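Long-range contacts in 5-oxoprolinase subunit C (Escherichia coli, PDB 5DUD), which catalyses the ATP-dependent cleavage of 5-oxoproline to L-glutamate, with release of ADP and inorganic phosphate: residues A[12-17]-A[52-57]; A[71-76]-A[110-115]; A[27-32]-A[129-134]; A[2-7]-A[142-147]; A[204-209]-A[246-251]. All blocks are in the same frame, centred on the assembly; numbering follows the deposited sequence.

Contact 1: A[12-17]-A[52-57]; sequences TVQDGG and ALEITL
Thr12 and Glu54 face each other as a hydrogen-bonded antiparallel pair, with Glu54 N to Thr12 O at 2.7 Å and Thr12 N to Glu54 O at 3.1 Å. Two residues on, Gln14 and Ala52 repeat the pattern, Ala52 N reaching Gln14 O at 2.8 Å with an N-H...O angle of 171°. Between them Val13 and Leu53 form a non-hydrogen-bonded pair. Their buried side chains touch methyl to methyl, Val13 CG2 to Leu53 CD2 at 3.9 Å, and Leu150 closes over both on that face of the sheet. The other face carries Thr12, Gln14, Ala52 and Glu54. Here the aliphatic part of Gln14, bent at its second torsion, brings CG to 3.6 Å from Glu54 CB, one methylene packed against another. Glu54, with CG anti to its backbone N (chi1 175°), then runs on extended, and its carboxylate is held by Tyr112 and Leu32 N at OE2 and by Arg206 at OE1. The looser side lies by the Thr12 hydroxyl, where a water stands between that hydroxyl and the Glu54 carboxylate: it donates to Glu54 OE1 at 2.9 Å and lies 3.3 Å from Thr12 OG1. The ladder is the edge pairing of a five-stranded antiparallel sheet, in which strand 12-14 is outermost in this chain and strand 52-56 links it to the centre.

Contact 2: A[71-76]-A[110-115]; sequences ALTGAG and RSYLAV
The carbonyl oxygen of Thr73 is approached by two donors of one neighbouring strand, one of them shared. Tyr112 N comes from above the carbonyl plane at 3.1 Å from Thr73 O, with a straight N-H...O angle of 170°. Ser111 OG, also 3.1 Å from Thr73 O, lies 3.2 Å from Ala75 O as well, and its single proton can serve only one of the two carbonyls at a time. Having OG anti to the backbone N (chi1 -167°) turns the hydroxyl toward both. These bonds belong to the antiparallel pairing of strands 68-74 and 110-115 inside a five-stranded sheet, where strand 110-115 has strand 52-56 along its other edge. The ladder runs from Ala71 and Ala114 to Ala75 N, which meets Arg110 O at 2.9 Å. On one face Leu72 and Leu113 cross, CD2 of Leu72 being 3.9 Å from CD1 of Leu113, with Leu100 packed against both. On the other, Thr73 OG1 comes within 3.5 Å of Tyr112 CB while bonding to Ala36 O of helix 34-44; the Tyr112 hydroxyl goes to Glu54. Gly74 has a positive phi of 79° and sets its CA at the edge of the Tyr112 ring, where a CB would run into Arg110 O.

Contact 3: A[27-32]-A[129-134]; sequences SHCGAL and STDLKV
Cys29 leans across to the loop 129-134 with its CB against Ser129 CB at 4.0 Å. From there SG, placed beside the backbone N by a chi1 of -52°, goes on to the carboxylate of Asp131, lying over the flat of the group and 3.7 Å from CG. Asp131 meets it with CG anti to its own backbone N (chi1 -159°), which swings the carboxylate toward the sulfur and toward Ser27. Direct polar bonds between the two loops are absent, and water does the joining. One molecule donates to Ser27 O and to Asp131 OD2, at 2.6 Å from each; a second donates to Ser27 OG at 2.8 Å and only weakly to Asp131 OD1. Ser27 OG also bonds to Ala249 O. This is loop-to-loop packing within the carboxyltransferase domain: residues 27-32 lead into helix 34-44, while 129-134 belong to the long connection between strands 110-115 and 149-150. Gly30 lies beside Ser129, whose OG is 3.3 Å from Gly30 CA and is bonded to Asp15 N. With a positive phi of 89°, Gly30 has a backbone shape that a side chain would oppose. Thr130 turns away from the 27-32 loop and bonds through OG1 to Val13 O, tying its own loop to strand 12-14.

Contact 4: A[2-7]-A[142-147]; sequences LKIIRA and RLLKDG
Ile4 and Leu144 meet through their outermost methyls, CD1 of Ile4 lying 4.3 Å from CD1 of Leu144. The two branches of Ile4 are set to different tasks: CG1 stands beside the backbone N (chi1 -72°) and carries CD1 to the leucine, while CG2 is anti to that N and reaches the carbonyl of Lys145, 3.6 Å from its oxygen. Leu144 has a closely similar first torsion, with CG anti to its carbonyl carbon and the chain extended beyond. Leu150 packs on both side chains, so that a small apolar cluster forms on this side of the strand. Further along, Ala7 turns its methyl into the loop 142-147, where Ala7 CB lies 4.1 Å from Leu144 CB.

Asp146 has its carboxylate beside the backbone N (chi1 -61°), which lays it against the backbone of Ile5 and Arg6; OD2 stands 3.9 Å from Arg6 CA. The polar tie across the contact is made by the backbone, Gly147 N to Ile4 O at 3.0 Å. On the exposed flank, the largely extended chain of Lys145 passes over the Arg142 guanidinium, CE lying 4.0 Å above the centre of its plane. That group is fixed within its own segment by a bond from Arg142 NH1 to Leu143 O at 3.2 Å, and NH1 also forms a salt bridge with Asp148. The arrangement is the lead-in to an antiparallel edge: Gly147 meets the N-terminal strand 2-4 just before strand 149-150 pairs with it in the six-stranded sheet.

Contact 5: A[204-209]-A[246-251]; sequences SNRMGY and MNDAQT
The Tyr209 ring carries the sulfur of Met246 over the centre of one face, with SD 4.3 Å from the ring centroid and only 11° from the ring normal, a Met-aromatic contact. The thioether chain, bent at its second and third torsions, also lays CG of Met246 3.6 Å from CD1 of Tyr209. At the ring's edge, in its plane, is Asn205 O. The second flat group is the Arg206 guanidinium, at whose edge the Asp248 carboxylate sits in a salt bridge. One nitrogen faces both oxygens, Arg206 NH1 being 2.7 Å from Asp248 OD1 and 3.1 Å from OD2, while the two planes are turned 68° apart. Arg206 reaches this position by a bend at chi3 (92°), and its other nitrogens are used by Glu54 and Gly30 O. Strands 208-212 and 243-245 are antiparallel neighbours in a mixed sheet, and Met246 N to Met207 O at 2.9 Å carries their pairing past the end of strand 243-245. Replacing Asp248 by an alanine would probably leave Arg206 NH1 without its charged mate, the guanidinium then being held from Glu54 and Gly30 O. Met207 CG lies across the CB of Asp248 at 3.9 Å, whereas the CB of Ala249 lies 3.4 Å from Met207 O. Asp248 N makes a further, weak bond to Arg206 O, and helix 266-271 covers Met246 through Met266 and Leu269.

Contacts 1 and 2 are buried strand pairings in one five-stranded sheet, joined where strands 52-56 and 110-115 adjoin, and depend on backbone ladders. Contacts 3 and 5 are also buried but lie at loops, with centres about 9 Å apart; water bridges serve contact 3, while contact 5 adds a salt bridge and a Met-aromatic contact to its backbone bonds. Arg206 of contact 5 ties three contacts together, reaching Glu54 of contact 1 and Gly30 of contact 3. Contact 4 is the most exposed, about 20 Å from the chain centre, where methyl packing and one backbone bond join the segments; it touches contact 1 through Leu143 and Leu144 and contact 3 through Leu132, but not contacts 2 or 5.

Contact 1: A[12-17]-A[52-57]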
# COMPACT_ATOMS: atom_id res chain seq x y z
N THR A 12 3.45 -9.23 -13.12
CA THR A 12 4.54 -8.69 -12.29
C THR A 12 5.14 -9.75 -11.37
O THR A 12 4.48 -10.75 -11.07
CB THR A 12 4.03 -7.52 -11.41
OG1 THR A 12 2.98 -7.98 -10.55
CG2 THR A 12 3.58 -6.34 -12.22
N VAL A 13 6.36 -9.49 -10.86
CA VAL A 13 7.04 -10.35 -9.89
C VAL A 13 6.57 -9.93 -8.49
O VAL A 13 6.85 -8.79 -8.09
CB VAL A 13 8.59 -10.28 -10.01
CG1 VAL A 13 9.26 -11.32 -9.12
CG2 VAL A 13 9.04 -10.43 -11.46
N GLN A 14 5.87 -10.80 -7.76
CA GLN A 14 5.34 -10.48 -6.44
C GLN A 14 5.91 -11.41 -5.38
O GLN A 14 6.20 -12.57 -5.64
CB GLN A 14 3.81 -10.53 -6.45
CG GLN A 14 3.15 -9.46 -7.32
CD GLN A 14 3.41 -8.04 -6.86
OE1 GLN A 14 3.72 -7.77 -5.69
NE2 GLN A 14 3.27 -7.08 -7.76
N ASP A 15 6.09 -10.84 -4.17
CA ASP A 15 6.68 -11.46 -2.98
C ASP A 15 5.70 -11.40 -1.78
O ASP A 15 4.52 -11.08 -1.96
CB ASP A 15 7.97 -10.66 -2.65
CG ASP A 15 9.11 -11.48 -2.11
OD1 ASP A 15 9.71 -12.24 -2.88
OD2 ASP A 15 9.43 -11.33 -0.91
N GLY A 16 6.18 -11.71 -0.58
CA GLY A 16 5.44 -11.55 0.67
C GLY A 16 5.06 -10.11 0.96
O GLY A 16 3.96 -9.84 1.44
N GLY A 17 5.99 -9.18 0.70
CA GLY A 17 5.75 -7.75 0.89
C GLY A 17 6.95 -6.98 1.40
O GLY A 17 7.79 -7.52 2.13
N ALA A 52 7.32 -14.92 -6.72
CA ALA A 52 6.55 -15.67 -7.73
C ALA A 52 5.81 -14.69 -8.65
O ALA A 52 5.46 -13.60 -8.22
CB ALA A 52 5.58 -16.61 -7.05
N LEU A 53 5.55 -15.09 -9.90
CA LEU A 53 4.88 -14.21 -10.86
C LEU A 53 3.39 -14.07 -10.60
O LEU A 53 2.70 -15.08 -10.58
CB LEU A 53 5.04 -14.73 -12.30
CG LEU A 53 6.44 -14.88 -12.83
CD1 LEU A 53 6.42 -15.49 -14.22
CD2 LEU A 53 7.16 -13.57 -12.83
N GLU A 54 2.88 -12.83 -10.49
CA GLU A 54 1.44 -12.58 -10.42
C GLU A 54 0.98 -12.36 -11.85
O GLU A 54 1.68 -11.69 -12.60
CB GLU A 54 1.12 -11.36 -9.53
CG GLU A 54 -0.36 -11.00 -9.53
CD GLU A 54 -0.75 -9.95 -8.50
OE1 GLU A 54 -0.89 -8.77 -8.89
OE2 GLU A 54 -0.91 -10.31 -7.32
N ILE A 55 -0.16 -12.96 -12.25
CA ILE A 55 -0.69 -12.85 -13.62
C ILE A 55 -2.13 -12.42 -13.53
O ILE A 55 -2.87 -13.04 -12.77
CB ILE A 55 -0.57 -14.20 -14.40
CG1 ILE A 55 0.83 -14.86 -14.26
CG2 ILE A 55 -0.93 -14.02 -15.87
CD1 ILE A 55 0.77 -16.35 -14.22
N THR A 56 -2.56 -11.39 -14.29
CA THR A 56 -3.94 -10.91 -14.29
C THR A 56 -4.61 -11.32 -15.59
O THR A 56 -4.15 -10.91 -16.66
CB THR A 56 -3.99 -9.39 -14.07
OG1 THR A 56 -3.24 -9.08 -12.89
CG2 THR A 56 -5.42 -8.86 -13.94
N LEU A 57 -5.67 -12.14 -15.50
CA LEU A 57 -6.45 -12.68 -16.63
C LEU A 57 -5.55 -13.47 -17.62
O LEU A 57 -5.50 -13.15 -18.81
CB LEU A 57 -7.24 -11.57 -17.37
CG LEU A 57 -8.43 -11.00 -16.60
CD1 LEU A 57 -8.80 -9.62 -17.12
CD2 LEU A 57 -9.64 -11.92 -16.71
O HOH W 1 -0.13 -8.01 -11.63

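Contact 2: A[71-76]-A[110-115]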
# COMPACT_ATOMS: atom_id res chain seq x y z
N ALA A 71 4.73 -24.94 -10.23
CA ALA A 71 3.36 -25.05 -9.74
C ALA A 71 2.53 -23.84 -10.14
O ALA A 71 3.07 -22.75 -10.31
CB ALA A 71 3.37 -25.20 -8.22
N LEU A 72 1.20 -24.04 -10.29
CA LEU A 72 0.24 -22.98 -10.64
C LEU A 72 -0.87 -22.90 -9.58
O LEU A 72 -1.33 -23.95 -9.12
CB LEU A 72 -0.37 -23.24 -12.02
CG LEU A 72 0.45 -22.87 -13.26
CD1 LEU A 72 -0.16 -23.52 -14.49
CD2 LEU A 72 0.54 -21.36 -13.45
N THR A 73 -1.26 -21.69 -9.16
CA THR A 73 -2.32 -21.45 -8.17
C THR A 73 -3.18 -20.27 -8.65
O THR A 73 -2.99 -19.78 -9.76
CB THR A 73 -1.71 -21.21 -6.77
OG1 THR A 73 -0.67 -20.26 -6.89
CG2 THR A 73 -1.20 -22.49 -6.10
N GLY A 74 -4.14 -19.84 -7.83
CA GLY A 74 -5.04 -18.73 -8.14
C GLY A 74 -6.16 -19.14 -9.07
O GLY A 74 -6.71 -20.23 -8.93
N ALA A 75 -6.51 -18.28 -10.05
CA ALA A 75 -7.58 -18.56 -11.01
C ALA A 75 -7.13 -19.60 -12.04
O ALA A 75 -6.03 -19.48 -12.59
CB ALA A 75 -8.00 -17.28 -11.71
N GLY A 76 -7.98 -20.59 -12.31
CA GLY A 76 -7.69 -21.65 -13.26
C GLY A 76 -7.82 -21.18 -14.70
O GLY A 76 -8.93 -20.88 -15.15
N ARG A 110 -6.83 -13.27 -10.98
CA ARG A 110 -5.37 -13.39 -10.86
C ARG A 110 -4.88 -14.84 -10.66
O ARG A 110 -5.46 -15.60 -9.88
CB ARG A 110 -4.86 -12.50 -9.72
CG ARG A 110 -4.87 -11.02 -10.11
CD ARG A 110 -5.09 -10.07 -8.95
NE ARG A 110 -5.34 -8.70 -9.42
CZ ARG A 110 -6.54 -8.17 -9.69
NH1 ARG A 110 -7.65 -8.89 -9.54
NH2 ARG A 110 -6.64 -6.91 -10.11
N SER A 111 -3.78 -15.21 -11.37
CA SER A 111 -3.14 -16.52 -11.32
C SER A 111 -1.66 -16.35 -10.96
O SER A 111 -1.07 -15.34 -11.31
CB SER A 111 -3.27 -17.21 -12.68
OG SER A 111 -2.93 -18.59 -12.64
N TYR A 112 -1.08 -17.33 -10.24
CA TYR A 112 0.32 -17.24 -9.81
C TYR A 112 1.15 -18.41 -10.34
O TYR A 112 0.63 -19.51 -10.48
CB TYR A 112 0.40 -17.17 -8.27
CG TYR A 112 -0.33 -15.97 -7.72
CD1 TYR A 112 -1.72 -15.97 -7.61
CD2 TYR A 112 0.34 -14.79 -7.43
CE1 TYR A 112 -2.41 -14.83 -7.22
CE2 TYR A 112 -0.34 -13.65 -7.01
CZ TYR A 112 -1.72 -13.68 -6.90
OH TYR A 112 -2.42 -12.57 -6.48
N LEU A 113 2.43 -18.15 -10.65
CA LEU A 113 3.36 -19.14 -11.18
C LEU A 113 4.68 -19.10 -10.39
O LEU A 113 5.41 -18.11 -10.47
CB LEU A 113 3.61 -18.88 -12.68
CG LEU A 113 4.67 -19.74 -13.37
CD1 LEU A 113 4.39 -21.22 -13.19
CD2 LEU A 113 4.76 -19.41 -14.84
N ALA A 114 4.99 -20.18 -9.66
CA ALA A 114 6.21 -20.31 -8.86
C ALA A 114 7.07 -21.46 -9.36
O ALA A 114 6.55 -22.50 -9.76
CB ALA A 114 5.84 -20.53 -7.40
N VAL A 115 8.39 -21.28 -9.31
CA VAL A 115 9.36 -22.29 -9.75
C VAL A 115 10.32 -22.59 -8.59
O VAL A 115 10.49 -21.76 -7.71
CB VAL A 115 10.11 -21.85 -11.04
CG1 VAL A 115 9.12 -21.43 -12.12
CG2 VAL A 115 11.12 -20.74 -10.77

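Contact 3: A[27-32]-A[129-134]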
# COMPACT_ATOMS: atom_id res chain seq x y z
N SER A 27 4.32 1.58 0.20
CA SER A 27 3.29 0.54 0.25
C SER A 27 3.97 -0.82 0.31
O SER A 27 5.01 -1.00 -0.32
CB SER A 27 2.38 0.65 -0.97
OG SER A 27 2.01 1.99 -1.23
N HIS A 28 3.42 -1.78 1.09
CA HIS A 28 4.03 -3.10 1.26
C HIS A 28 3.91 -3.95 -0.02
O HIS A 28 4.78 -4.80 -0.24
CB HIS A 28 3.44 -3.84 2.48
CG HIS A 28 2.14 -4.55 2.22
ND1 HIS A 28 2.05 -5.93 2.28
CD2 HIS A 28 0.93 -4.04 1.91
CE1 HIS A 28 0.78 -6.22 2.03
NE2 HIS A 28 0.07 -5.11 1.78
N CYS A 29 2.87 -3.73 -0.85
CA CYS A 29 2.64 -4.45 -2.11
C CYS A 29 2.56 -5.98 -1.86
O CYS A 29 1.96 -6.40 -0.88
CB CYS A 29 3.68 -4.07 -3.15
SG CYS A 29 3.87 -2.28 -3.40
N GLY A 30 3.14 -6.80 -2.74
CA GLY A 30 3.07 -8.25 -2.60
C GLY A 30 1.85 -8.77 -3.32
O GLY A 30 1.11 -7.98 -3.92
N ALA A 31 1.63 -10.09 -3.28
CA ALA A 31 0.49 -10.69 -3.97
C ALA A 31 -0.85 -10.26 -3.36
O ALA A 31 -0.98 -10.19 -2.14
CB ALA A 31 0.59 -12.21 -3.95
N LEU A 32 -1.81 -9.93 -4.23
CA LEU A 32 -3.17 -9.57 -3.82
C LEU A 32 -3.82 -10.79 -3.16
O LEU A 32 -4.38 -10.68 -2.07
CB LEU A 32 -3.99 -9.08 -5.04
CG LEU A 32 -4.21 -7.56 -5.17
CD1 LEU A 32 -2.94 -6.77 -4.91
CD2 LEU A 32 -4.76 -7.22 -6.54
N SER A 129 8.87 -7.43 -4.49
CA SER A 129 7.55 -7.02 -4.96
C SER A 129 7.65 -5.80 -5.86
O SER A 129 8.28 -4.81 -5.48
CB SER A 129 6.63 -6.71 -3.79
OG SER A 129 6.32 -7.89 -3.07
N THR A 130 6.98 -5.85 -7.02
CA THR A 130 7.02 -4.76 -7.99
C THR A 130 6.08 -3.63 -7.58
O THR A 130 4.88 -3.87 -7.39
CB THR A 130 6.64 -5.27 -9.40
OG1 THR A 130 7.26 -6.53 -9.62
CG2 THR A 130 7.04 -4.31 -10.50
N ASP A 131 6.62 -2.42 -7.42
CA ASP A 131 5.85 -1.22 -7.09
C ASP A 131 5.75 -0.41 -8.39
O ASP A 131 6.73 0.19 -8.82
CB ASP A 131 6.53 -0.45 -5.95
CG ASP A 131 5.61 0.49 -5.19
OD1 ASP A 131 4.58 0.90 -5.75
OD2 ASP A 131 5.94 0.84 -4.03
N LEU A 132 4.58 -0.47 -9.05
CA LEU A 132 4.37 0.16 -10.35
C LEU A 132 4.23 1.68 -10.27
O LEU A 132 4.54 2.36 -11.24
CB LEU A 132 3.14 -0.44 -11.04
CG LEU A 132 3.21 -1.95 -11.31
CD1 LEU A 132 1.82 -2.54 -11.45
CD2 LEU A 132 4.04 -2.24 -12.55
N LYS A 133 3.77 2.22 -9.12
CA LYS A 133 3.63 3.66 -8.92
C LYS A 133 4.98 4.30 -8.60
O LYS A 133 5.26 5.41 -9.06
CB LYS A 133 2.64 3.95 -7.78
CG LYS A 133 2.43 5.44 -7.47
CD LYS A 133 1.16 5.65 -6.66
CE LYS A 133 1.02 7.07 -6.14
NZ LYS A 133 0.85 8.07 -7.22
N VAL A 134 5.82 3.60 -7.82
CA VAL A 134 7.14 4.07 -7.39
C VAL A 134 8.22 3.72 -8.43
O VAL A 134 9.19 4.46 -8.56
CB VAL A 134 7.49 3.49 -6.00
CG1 VAL A 134 8.85 3.96 -5.51
CG2 VAL A 134 6.40 3.82 -4.98
O HOH W 2 6.71 -1.03 -2.33
O HOH W 3 2.20 2.50 -3.93

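Contact 4: A[2-7]-A[142-147]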
# COMPACT_ATOMS: atom_id res chain seq x y z
N LEU A 2 14.20 -18.25 -17.25
CA LEU A 2 12.77 -18.37 -17.55
C LEU A 2 12.41 -17.33 -18.60
O LEU A 2 12.21 -16.17 -18.24
CB LEU A 2 11.91 -18.22 -16.28
CG LEU A 2 10.38 -18.20 -16.48
CD1 LEU A 2 9.90 -19.45 -17.19
CD2 LEU A 2 9.67 -18.05 -15.14
N LYS A 3 12.35 -17.73 -19.88
CA LYS A 3 12.04 -16.83 -21.00
C LYS A 3 10.54 -16.64 -21.14
O LYS A 3 9.79 -17.61 -21.03
CB LYS A 3 12.65 -17.40 -22.30
CG LYS A 3 12.52 -16.51 -23.54
CD LYS A 3 12.96 -17.28 -24.78
CE LYS A 3 12.91 -16.45 -26.04
NZ LYS A 3 12.80 -17.30 -27.25
N ILE A 4 10.12 -15.39 -21.41
CA ILE A 4 8.71 -15.02 -21.58
C ILE A 4 8.44 -14.68 -23.05
O ILE A 4 9.18 -13.89 -23.64
CB ILE A 4 8.37 -13.84 -20.63
CG1 ILE A 4 8.31 -14.31 -19.15
CG2 ILE A 4 7.07 -13.12 -21.04
CD1 ILE A 4 9.42 -13.76 -18.26
N ILE A 5 7.35 -15.24 -23.60
CA ILE A 5 6.91 -15.03 -24.98
C ILE A 5 5.78 -14.00 -24.92
O ILE A 5 6.05 -12.84 -25.20
CB ILE A 5 6.53 -16.40 -25.62
CG1 ILE A 5 7.81 -17.23 -25.93
CG2 ILE A 5 5.66 -16.23 -26.89
CD1 ILE A 5 8.26 -18.21 -24.83
N ARG A 6 4.57 -14.37 -24.48
CA ARG A 6 3.48 -13.42 -24.29
C ARG A 6 3.41 -13.16 -22.79
O ARG A 6 3.29 -14.10 -22.01
CB ARG A 6 2.13 -13.90 -24.88
CG ARG A 6 1.65 -15.27 -24.44
CD ARG A 6 0.20 -15.54 -24.76
NE ARG A 6 -0.21 -16.87 -24.32
CZ ARG A 6 -1.42 -17.39 -24.50
NH1 ARG A 6 -2.37 -16.70 -25.11
NH2 ARG A 6 -1.69 -18.62 -24.07
N ALA A 7 3.59 -11.90 -22.37
CA ALA A 7 3.55 -11.56 -20.94
C ALA A 7 2.10 -11.35 -20.46
O ALA A 7 1.81 -11.68 -19.32
CB ALA A 7 4.39 -10.32 -20.66
N ARG A 142 8.39 -2.47 -13.40
CA ARG A 142 7.42 -2.35 -14.49
C ARG A 142 6.75 -3.69 -14.80
O ARG A 142 7.17 -4.73 -14.28
CB ARG A 142 8.13 -1.81 -15.76
CG ARG A 142 9.39 -2.58 -16.16
CD ARG A 142 9.75 -2.34 -17.62
NE ARG A 142 10.93 -3.11 -18.03
CZ ARG A 142 10.93 -4.40 -18.37
NH1 ARG A 142 9.80 -5.11 -18.35
NH2 ARG A 142 12.06 -5.00 -18.72
N LEU A 143 5.71 -3.67 -15.65
CA LEU A 143 5.01 -4.89 -16.06
C LEU A 143 5.89 -5.72 -16.97
O LEU A 143 6.63 -5.16 -17.78
CB LEU A 143 3.71 -4.55 -16.79
CG LEU A 143 2.63 -3.80 -16.00
CD1 LEU A 143 1.52 -3.34 -16.92
CD2 LEU A 143 2.09 -4.65 -14.87
N LEU A 144 5.81 -7.05 -16.88
CA LEU A 144 6.60 -7.90 -17.76
C LEU A 144 6.09 -7.72 -19.19
O LEU A 144 4.89 -7.51 -19.37
CB LEU A 144 6.55 -9.37 -17.32
CG LEU A 144 7.15 -9.70 -15.95
CD1 LEU A 144 7.10 -11.19 -15.69
CD2 LEU A 144 8.59 -9.21 -15.84
N LYS A 145 7.00 -7.72 -20.18
CA LYS A 145 6.65 -7.56 -21.60
C LYS A 145 7.18 -8.77 -22.39
O LYS A 145 7.79 -9.67 -21.80
CB LYS A 145 7.18 -6.22 -22.17
CG LYS A 145 8.64 -5.90 -21.94
CD LYS A 145 9.11 -4.76 -22.88
CE LYS A 145 10.27 -3.98 -22.32
NZ LYS A 145 11.57 -3.92 -23.04
N ASP A 146 6.92 -8.82 -23.71
CA ASP A 146 7.34 -9.92 -24.57
C ASP A 146 8.86 -9.90 -24.81
O ASP A 146 9.42 -8.84 -25.04
CB ASP A 146 6.62 -9.85 -25.93
CG ASP A 146 5.10 -9.96 -25.86
OD1 ASP A 146 4.52 -9.42 -24.89
OD2 ASP A 146 4.51 -10.58 -26.76
N GLY A 147 9.49 -11.06 -24.71
CA GLY A 147 10.93 -11.20 -24.93
C GLY A 147 11.83 -11.17 -23.71
O GLY A 147 13.01 -11.51 -23.84

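Contact 5: A[204-209]-A[246-251]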
# COMPACT_ATOMS: atom_id res chain seq x y z
N SER A 204 -10.92 0.16 -10.59
CA SER A 204 -10.29 -0.78 -9.66
C SER A 204 -9.01 -1.40 -10.22
O SER A 204 -9.04 -1.99 -11.30
CB SER A 204 -11.27 -1.90 -9.33
OG SER A 204 -12.49 -1.37 -8.83
N ASN A 205 -7.90 -1.25 -9.49
CA ASN A 205 -6.59 -1.78 -9.88
C ASN A 205 -5.86 -2.30 -8.63
O ASN A 205 -6.52 -2.55 -7.62
CB ASN A 205 -5.80 -0.68 -10.62
CG ASN A 205 -5.44 0.53 -9.79
OD1 ASN A 205 -6.10 0.85 -8.79
ND2 ASN A 205 -4.41 1.25 -10.19
N ARG A 206 -4.53 -2.50 -8.70
CA ARG A 206 -3.74 -3.00 -7.57
C ARG A 206 -3.71 -2.02 -6.38
O ARG A 206 -3.47 -2.47 -5.26
CB ARG A 206 -2.30 -3.32 -8.00
CG ARG A 206 -2.20 -4.49 -8.97
CD ARG A 206 -0.79 -5.02 -9.14
NE ARG A 206 -0.50 -6.12 -8.21
CZ ARG A 206 0.16 -6.03 -7.06
NH1 ARG A 206 0.66 -4.86 -6.66
NH2 ARG A 206 0.35 -7.10 -6.31
N MET A 207 -3.91 -0.71 -6.60
CA MET A 207 -3.94 0.28 -5.51
C MET A 207 -5.22 0.19 -4.68
O MET A 207 -5.15 -0.14 -3.50
CB MET A 207 -3.77 1.71 -6.05
CG MET A 207 -2.38 2.00 -6.53
SD MET A 207 -2.18 3.69 -7.16
CE MET A 207 -2.25 4.63 -5.64
N GLY A 208 -6.37 0.49 -5.29
CA GLY A 208 -7.65 0.46 -4.60
C GLY A 208 -8.84 0.18 -5.48
O GLY A 208 -8.90 0.66 -6.61
N TYR A 209 -9.80 -0.61 -4.96
CA TYR A 209 -11.02 -0.99 -5.69
C TYR A 209 -12.14 0.02 -5.49
O TYR A 209 -12.57 0.21 -4.35
CB TYR A 209 -11.54 -2.36 -5.21
CG TYR A 209 -10.85 -3.62 -5.72
CD1 TYR A 209 -9.55 -3.58 -6.20
CD2 TYR A 209 -11.47 -4.85 -5.61
CE1 TYR A 209 -8.92 -4.74 -6.65
CE2 TYR A 209 -10.85 -6.02 -6.05
CZ TYR A 209 -9.57 -5.96 -6.57
OH TYR A 209 -8.93 -7.10 -7.00
N MET A 246 -6.25 -1.68 -1.33
CA MET A 246 -5.57 -2.97 -1.52
C MET A 246 -4.09 -2.82 -1.13
O MET A 246 -3.78 -1.97 -0.29
CB MET A 246 -5.78 -3.47 -2.97
CG MET A 246 -7.25 -3.60 -3.38
SD MET A 246 -8.24 -4.70 -2.33
CE MET A 246 -7.61 -6.30 -2.81
N ASN A 247 -3.17 -3.65 -1.66
CA ASN A 247 -1.77 -3.66 -1.24
C ASN A 247 -0.94 -2.44 -1.68
O ASN A 247 -0.17 -1.95 -0.86
CB ASN A 247 -1.08 -4.94 -1.70
CG ASN A 247 -1.73 -6.22 -1.21
OD1 ASN A 247 -2.94 -6.29 -0.98
ND2 ASN A 247 -0.95 -7.29 -1.08
N ASP A 248 -1.08 -1.95 -2.93
CA ASP A 248 -0.31 -0.79 -3.43
C ASP A 248 -0.92 0.57 -3.02
O ASP A 248 -0.37 1.61 -3.42
CB ASP A 248 -0.18 -0.85 -4.96
CG ASP A 248 0.74 -1.93 -5.46
OD1 ASP A 248 0.92 -2.94 -4.75
OD2 ASP A 248 1.27 -1.79 -6.59
N ALA A 249 -2.00 0.60 -2.21
CA ALA A 249 -2.68 1.84 -1.77
C ALA A 249 -1.78 2.83 -1.01
O ALA A 249 -0.69 2.48 -0.56
CB ALA A 249 -3.85 1.49 -0.86
N GLN A 250 -2.31 4.05 -0.84
CA GLN A 250 -1.69 5.12 -0.06
C GLN A 250 -1.51 4.72 1.39
O GLN A 250 -2.41 4.10 1.96
CB GLN A 250 -2.60 6.37 -0.06
CG GLN A 250 -2.36 7.36 -1.18
CD GLN A 250 -3.07 8.66 -0.86
OE1 GLN A 250 -2.51 9.57 -0.25
NE2 GLN A 250 -4.36 8.73 -1.16
N THR A 251 -0.41 5.13 2.04
CA THR A 251 -0.24 4.85 3.47
C THR A 251 -1.05 5.84 4.34
O THR A 251 -1.43 5.45 5.44
CB THR A 251 1.23 4.88 3.87
OG1 THR A 251 1.75 6.18 3.63
CG2 THR A 251 2.05 3.83 3.13